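PDB 3PSQ: sortase B from Streptococcus pyogenes, which is a class B sortase involved in pilus assembly, probably acting as a cysteine transpeptidase that joins pilin subunits through an acyl-thioester intermediate. Local coordinates for residues L177-N180 with E181-F184. Sequence-based numbering, arbitrary orientation. Where two conformers were deposited one is given.
Sequences LTTN and ESRF
Thr178 meets the second half of the turn through its hydroxyl, whose OG1 lies 3.1 Å from OG of Ser182, though the place of this OG1 is less sure because another atom of the model crowds it. Its first torsion sets OG1 opposite the backbone N, near both Ser182 OG and CZ of Phe184, the latter approached obliquely at 4.1 Å. Gln204, on strand 197-205, accepts a hydrogen bond from Thr178 OG1 and a weak one from Ser182 OG, tying both hydroxyls to the sheet, while the side chains of Thr178 and Phe184 also touch Lys159 of helix 159-167. At Thr179 the serine hydroxyl braces the start of the turn: Thr179 N donates to Ser182 OG at 2.9 Å, and the N-H...O angle of 175° makes this bond almost straight. The turn bond itself runs from Ser182 N to Thr179 O at 3.3 Å, longer and with a less surely placed acceptor, but supported by the 5.2 Å between the CA atoms of Thr179 and Ser182. With Asn180 and Glu181 as the central residues, Thr179 to Ser182 form a type I beta turn in the loop that leads from strand 170-173 into strand 184-190 of the sortase fold, the strand that ends at Cys190, the predicted nucleophile. The Thr179 hydroxyl sits between its own N and carbonyl carbon (chi1 79°), placing OG1 to accept from Glu181 N at 3.0 Å with a bent 142° angle, an ST turn. Asn180 stands exposed at the corner.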
ATOM      1  N   LEU A 177      18.004   5.632  -7.251  1.00 76.74           N
ATOM      2  CA  LEU A 177      18.292   7.019  -6.884  1.00 77.01           C
ATOM      3  C   LEU A 177      17.194   7.584  -5.989  1.00 76.63           C
ATOM      4  O   LEU A 177      16.022   7.525  -6.346  1.00 76.69           O
ATOM      5  CB  LEU A 177      18.389   7.900  -8.136  1.00 77.68           C
ATOM      6  CG  LEU A 177      19.720   8.322  -8.770  1.00 79.50           C
ATOM      7  CD1 LEU A 177      19.446   8.883 -10.183  1.00 81.48           C
ATOM      8  CD2 LEU A 177      20.490   9.336  -7.898  1.00 80.59           C
ATOM      9  N   THR A 178      17.577   8.150  -4.849  1.00 76.06           N
ATOM     10  CA  THR A 178      16.651   8.870  -3.987  1.00 75.81           C
ATOM     11  C   THR A 178      17.181  10.265  -3.613  1.00 75.98           C
ATOM     12  O   THR A 178      18.387  10.481  -3.555  1.00 76.79           O
ATOM     13  CB  THR A 178      16.356   8.090  -2.690  1.00 75.72           C
ATOM     14  OG1 THR A 178      15.421   8.824  -1.883  1.00 75.83           O
ATOM     15  CG2 THR A 178      17.620   7.835  -1.871  1.00 76.10           C
ATOM     16  N   THR A 179      16.274  11.196  -3.345  1.00 75.75           N
ATOM     17  CA  THR A 179      16.617  12.532  -2.863  1.00 75.39           C
ATOM     18  C   THR A 179      15.926  12.679  -1.506  1.00 74.94           C
ATOM     19  O   THR A 179      15.158  11.801  -1.109  1.00 75.59           O
ATOM     20  CB  THR A 179      16.144  13.649  -3.845  1.00 75.73           C
ATOM     21  OG1 THR A 179      14.745  13.902  -3.681  1.00 76.81           O
ATOM     22  CG2 THR A 179      16.392  13.274  -5.315  1.00 75.48           C
ATOM     23  N   ASN A 180      16.184  13.759  -0.776  1.00 74.31           N
ATOM     24  CA  ASN A 180      15.441  13.949   0.474  0.50 73.33           C
ATOM     25  C   ASN A 180      14.012  14.460   0.228  1.00 72.70           C
ATOM     26  O   ASN A 180      13.194  14.550   1.163  1.00 72.69           O
ATOM     27  CB  ASN A 180      16.225  14.797   1.492  0.50 73.55           C
ATOM     28  CG  ASN A 180      17.134  13.947   2.384  0.50 73.09           C
ATOM     29  OD1 ASN A 180      16.725  13.490   3.449  0.50 71.81           O
ATOM     30  ND2 ASN A 180      18.372  13.737   1.942  0.50 72.73           N
ATOM     31  N   GLU A 181      13.696  14.740  -1.030  1.00 71.55           N
ATOM     32  CA  GLU A 181      12.330  15.121  -1.380  0.50 70.67           C
ATOM     33  C   GLU A 181      11.519  13.908  -1.875  1.00 69.76           C
ATOM     34  O   GLU A 181      10.306  14.006  -2.062  1.00 69.84           O
ATOM     35  CB  GLU A 181      12.313  16.263  -2.410  0.50 70.86           C
ATOM     36  CG  GLU A 181      13.364  17.364  -2.178  0.50 71.37           C
ATOM     37  CD  GLU A 181      13.086  18.232  -0.964  0.50 71.22           C
ATOM     38  OE1 GLU A 181      12.042  18.916  -0.945  0.50 71.52           O
ATOM     39  OE2 GLU A 181      13.927  18.249  -0.041  0.50 71.48           O
ATOM     40  N   SER A 182      12.184  12.760  -2.063  1.00 67.57           N
ATOM     41  CA  SER A 182      11.528  11.498  -2.489  1.00 65.25           C
ATOM     42  C   SER A 182      10.351  11.076  -1.615  1.00 62.96           C
ATOM     43  O   SER A 182      10.420  11.141  -0.391  1.00 63.00           O
ATOM     44  CB  SER A 182      12.540  10.336  -2.529  1.00 65.69           C
ATOM     45  OG  SER A 182      13.480  10.501  -3.579  1.00 65.54           O
ATOM     46  N   ARG A 183       9.272  10.632  -2.247  1.00 60.82           N
ATOM     47  CA  ARG A 183       8.110  10.114  -1.513  1.00 58.12           C
ATOM     48  C   ARG A 183       7.913   8.606  -1.720  1.00 56.09           C
ATOM     49  O   ARG A 183       8.210   8.047  -2.779  1.00 55.32           O
ATOM     50  CB  ARG A 183       6.830  10.843  -1.919  1.00 58.56           C
ATOM     51  CG  ARG A 183       6.794  12.337  -1.633  1.00 57.84           C
ATOM     52  CD  ARG A 183       5.501  12.913  -2.233  1.00 58.77           C
ATOM     53  NE  ARG A 183       5.698  13.256  -3.635  1.00 63.61           N
ATOM     54  CZ  ARG A 183       4.768  13.257  -4.591  1.00 66.08           C
ATOM     55  NH1 ARG A 183       3.505  12.925  -4.344  1.00 64.27           N
ATOM     56  NH2 ARG A 183       5.119  13.598  -5.831  1.00 68.76           N
ATOM     57  N   PHE A 184       7.341   7.961  -0.716  1.00 54.16           N
ATOM     58  CA  PHE A 184       7.245   6.502  -0.714  1.00 52.23           C
ATOM     59  C   PHE A 184       5.802   6.035  -0.595  1.00 49.96           C
ATOM     60  O   PHE A 184       4.951   6.766  -0.119  1.00 49.12           O
ATOM     61  CB  PHE A 184       8.110   5.958   0.408  1.00 52.64           C
ATOM     62  CG  PHE A 184       9.553   6.361   0.285  1.00 54.82           C
ATOM     63  CD1 PHE A 184      10.442   5.587  -0.453  1.00 55.84           C
ATOM     64  CD2 PHE A 184      10.027   7.538   0.879  1.00 55.67           C
ATOM     65  CE1 PHE A 184      11.775   5.971  -0.589  1.00 54.95           C
ATOM     66  CE2 PHE A 184      11.368   7.910   0.757  1.00 55.39           C
ATOM     67  CZ  PHE A 184      12.238   7.115   0.018  1.00 54.40           C
TER